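Local coordinates for aminopeptidase-like protein (Chaetomium thermophilum, PDB 5JM6) that probably acts as a zinc-dependent metalloaminopeptidase of the M18 family and assembles into a dodecamer that belongs to the Cvt pathway of selective autophagy, at residues L271-P274 with D275-L278; T427-S430 with V431-A434. All coordinates share one frame; numbering follows the deposited sequence.

Contact 1 (L271-P274 with D275-L278); sequences LSDP and DSIL
The main-chain carbonyl oxygen of D273 is gripped twice by S276. The amide N of S276 lies 3.0 Å from D273 O, with an N-H...O angle of 159°. The hydroxyl OG of S276 adds a weak bond to the same D273 O at 3.3 Å; with OG beside the backbone N of its residue, hydroxyl and amide can reach one acceptor together. The D273-S276 bond closes a type I beta turn with P274 and D275 at its corners, and P274, whose ring fixes phi near the value needed, suits the first of these. A second turn overlaps it, since I277 N makes a weak bond to P274 O at 3.4 Å, so the chain winds briefly as a 3-10 segment before straightening into a strand.

The carboxylate of D273 turns toward the backbone N of D275. Its CG is anti to the backbone N of D273 (chi1 -166°), which brings OD1 within 3.4 Å of D275 N in a weak Asx-turn bond. The two aspartate carboxylates are turned 51° against each other, and D273 OD1 stands 3.5 Å from D275 OD2. These like charges would probably disfavour each other, although D273 is solvent-exposed; D275 OD1 has a weak bond to the backbone N of K249. On the apolar side, methyl CD2 of L271 rests against S276 CB at 3.6 Å.

The turn lies at the surface and connects helix 259-268 to strand 277-286 of the six-stranded antiparallel sheet. L271 and I277 both pack on L266 of that helix and on strand 174-183, through V182 and V180 respectively, while backbone bonds from S276 to K183 and from L278 to I181 start the antiparallel pairing of the two strands.

Contact 2 (T427-S430 with V431-A434); sequences TTDS and VSMA
The carboxylate of D429 caps the start of helix 430-443, with S432 N meeting its OD1 from above the carboxylate plane, 50° out of it. This N-cap bond measures 2.9 Å between S432 N and D429 OD1, with an N-H...O angle of 156°. CG sits between the backbone N and the carbonyl carbon (chi1 73°), a rotation that swings the group back over the first turn. The side chain of V431 runs alongside in the same direction, with its CB 3.9 Å from D429 OD2. That oxygen forms a salt bridge with R179 of the second subunit, so one carboxylate serves both the helix end and the subunit interface; the positive end of the helix dipole would probably favour its negative charge as well.

Regular helical bonding begins at the cap residue: M433 N donates to D429 O over 2.8 Å, and A434 N to S430 O over 3.1 Å. The M433 chain is bent at chi3, folding its CE methyl back to 3.6 Å from D429 O. Lower on the same side chain, M433 CG meets T428 CG2 at 3.5 Å, the two side chains crossing at about a right angle.

T428 OG1 bonds C419 O and D476 N, tying the approach to the helix to strands 417-419 and 473-481. S432 packs on K473 and A475 of the latter strand, V431 and A434 meet W517, and S430 OG is hydrogen-bonded to E281 of the second subunit, so the N-terminus of helix 430-443 is wedged between its own sheet and a neighbouring copy.

Both contacts are local arrangements that lead the chain into a regular element, yet they lie on opposite sides of the chain's centre, their nearest atoms about 40 Å apart. Contact 1 is at the surface, leads into a strand of the six-stranded antiparallel sheet and is touched by no other subunit. Contact 2 is largely buried, begins a helix beside the nine-stranded mixed sheet and faces a second subunit. Their aspartates differ accordingly: those of 271-278 lie close together and are held by weak bonds, whereas the one in 427-434 is matched by a helix start and an arginine of the second subunit. Contact 2 also comes nearer the zinc ions, with T427's side chain about 13 Å from one.

Contact 1 (L271-P274 with D275-L278)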
loop_
_atom_site.group_PDB
_atom_site.type_symbol
_atom_site.label_atom_id
_atom_site.label_comp_id
_atom_site.label_asym_id
_atom_site.label_seq_id
_atom_site.Cartn_x
_atom_site.Cartn_y
_atom_site.Cartn_z
ATOM N N LEU A 271 54.446 8.611 -30.829
ATOM C CA LEU A 271 54.841 7.206 -30.873
ATOM C C LEU A 271 54.135 6.474 -32.009
ATOM O O LEU A 271 53.032 6.846 -32.405
ATOM C CB LEU A 271 54.530 6.513 -29.547
ATOM C CG LEU A 271 55.396 6.846 -28.337
ATOM C CD1 LEU A 271 54.699 7.830 -27.479
ATOM C CD2 LEU A 271 55.653 5.595 -27.537
ATOM N N SER A 272 54.767 5.425 -32.523
ATOM C CA SER A 272 54.208 4.646 -33.626
ATOM C C SER A 272 53.702 3.282 -33.154
ATOM O O SER A 272 52.567 2.908 -33.441
ATOM C CB SER A 272 55.223 4.480 -34.763
ATOM O OG SER A 272 56.317 3.668 -34.385
ATOM N N ASP A 273 54.576 2.510 -32.515
ATOM C CA ASP A 273 54.262 1.137 -32.122
ATOM C C ASP A 273 53.357 1.040 -30.889
ATOM O O ASP A 273 53.759 1.410 -29.786
ATOM C CB ASP A 273 55.560 0.367 -31.869
ATOM C CG ASP A 273 55.341 -1.131 -31.779
ATOM O OD1 ASP A 273 55.588 -1.706 -30.700
ATOM O OD2 ASP A 273 54.924 -1.733 -32.790
ATOM N N PRO A 274 52.141 0.509 -31.075
ATOM C CA PRO A 274 51.133 0.324 -30.020
ATOM C C PRO A 274 51.650 -0.425 -28.799
ATOM O O PRO A 274 51.085 -0.309 -27.713
ATOM C CB PRO A 274 50.058 -0.504 -30.711
ATOM C CG PRO A 274 50.218 -0.200 -32.153
ATOM C CD PRO A 274 51.656 0.053 -32.390
ATOM N N ASP A 275 52.712 -1.196 -28.982
ATOM C CA ASP A 275 53.203 -2.057 -27.921
ATOM C C ASP A 275 54.099 -1.290 -26.951
ATOM O O ASP A 275 54.601 -1.855 -25.980
ATOM C CB ASP A 275 53.934 -3.258 -28.522
ATOM C CG ASP A 275 53.007 -4.149 -29.333
ATOM O OD1 ASP A 275 52.064 -4.718 -28.743
ATOM O OD2 ASP A 275 53.212 -4.274 -30.560
ATOM N N SER A 276 54.282 0.002 -27.218
ATOM C CA SER A 276 55.043 0.886 -26.339
ATOM C C SER A 276 54.207 1.428 -25.182
ATOM O O SER A 276 54.741 2.050 -24.263
ATOM C CB SER A 276 55.624 2.058 -27.131
ATOM O OG SER A 276 56.550 1.612 -28.104
ATOM N N ILE A 277 52.897 1.214 -25.235
ATOM C CA ILE A 277 52.027 1.636 -24.145
ATOM C C ILE A 277 51.738 0.447 -23.235
ATOM O O ILE A 277 51.103 -0.524 -23.647
ATOM C CB ILE A 277 50.711 2.242 -24.666
ATOM C CG1 ILE A 277 51.012 3.456 -25.548
ATOM C CG2 ILE A 277 49.811 2.637 -23.507
ATOM C CD1 ILE A 277 49.784 4.162 -26.066
ATOM N N LEU A 278 52.246 0.517 -22.009
ATOM C CA LEU A 278 52.067 -0.549 -21.030
ATOM C C LEU A 278 50.712 -0.444 -20.334
ATOM O O LEU A 278 50.119 -1.452 -19.946
ATOM C CB LEU A 278 53.199 -0.520 -19.999
ATOM C CG LEU A 278 54.630 -0.414 -20.545
ATOM C CD1 LEU A 278 55.641 -0.318 -19.412
ATOM C CD2 LEU A 278 54.968 -1.582 -21.461
#

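Contact 2 (T427-S430 with V431-A434)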
loop_
_atom_site.group_PDB
_atom_site.type_symbol
_atom_site.label_atom_id
_atom_site.label_comp_id
_atom_site.label_asym_id
_atom_site.label_seq_id
_atom_site.Cartn_x
_atom_site.Cartn_y
_atom_site.Cartn_z
ATOM N N THR A 427 35.867 20.426 12.957
ATOM C CA THR A 427 37.190 20.850 13.404
ATOM C C THR A 427 37.184 22.249 14.013
ATOM O O THR A 427 37.744 22.466 15.089
ATOM C CB THR A 427 38.203 20.830 12.249
ATOM O OG1 THR A 427 38.372 19.488 11.773
ATOM C CG2 THR A 427 39.536 21.365 12.706
ATOM N N THR A 428 36.557 23.195 13.319
ATOM C CA THR A 428 36.529 24.583 13.764
ATOM C C THR A 428 35.919 24.688 15.159
ATOM O O THR A 428 35.033 23.913 15.519
ATOM C CB THR A 428 35.738 25.471 12.785
ATOM O OG1 THR A 428 36.060 25.106 11.437
ATOM C CG2 THR A 428 36.075 26.933 12.995
ATOM N N ASP A 429 36.419 25.633 15.948
ATOM C CA ASP A 429 35.935 25.834 17.306
ATOM C C ASP A 429 36.200 27.276 17.723
ATOM O O ASP A 429 36.742 28.058 16.940
ATOM C CB ASP A 429 36.585 24.828 18.270
ATOM C CG ASP A 429 38.051 25.128 18.555
ATOM O OD1 ASP A 429 38.782 25.543 17.633
ATOM O OD2 ASP A 429 38.479 24.923 19.710
ATOM N N SER A 430 35.803 27.634 18.941
ATOM C CA SER A 430 35.872 29.027 19.377
ATOM C C SER A 430 37.304 29.561 19.345
ATOM O O SER A 430 37.525 30.735 19.053
ATOM C CB SER A 430 35.267 29.190 20.777
ATOM O OG SER A 430 36.051 28.560 21.773
ATOM N N VAL A 431 38.275 28.698 19.621
ATOM C CA VAL A 431 39.670 29.112 19.545
ATOM C C VAL A 431 40.116 29.263 18.089
ATOM O O VAL A 431 40.711 30.277 17.725
ATOM C CB VAL A 431 40.595 28.127 20.276
ATOM C CG1 VAL A 431 42.047 28.544 20.102
ATOM C CG2 VAL A 431 40.226 28.058 21.754
ATOM N N SER A 432 39.818 28.266 17.259
ATOM C CA SER A 432 40.158 28.336 15.840
ATOM C C SER A 432 39.543 29.569 15.184
ATOM O O SER A 432 40.199 30.256 14.401
ATOM C CB SER A 432 39.701 27.076 15.101
ATOM O OG SER A 432 40.264 25.910 15.677
ATOM N N MET A 433 38.288 29.856 15.514
ATOM C CA MET A 433 37.607 31.007 14.933
ATOM C C MET A 433 38.213 32.321 15.423
ATOM O O MET A 433 38.323 33.275 14.657
ATOM C CB MET A 433 36.105 30.959 15.234
ATOM C CG MET A 433 35.326 30.086 14.256
ATOM S SD MET A 433 33.533 30.034 14.475
ATOM C CE MET A 433 33.397 29.186 16.045
ATOM N N ALA A 434 38.615 32.366 16.691
ATOM C CA ALA A 434 39.236 33.566 17.241
ATOM C C ALA A 434 40.516 33.909 16.484
ATOM O O ALA A 434 40.771 35.072 16.170
ATOM C CB ALA A 434 39.528 33.387 18.724
#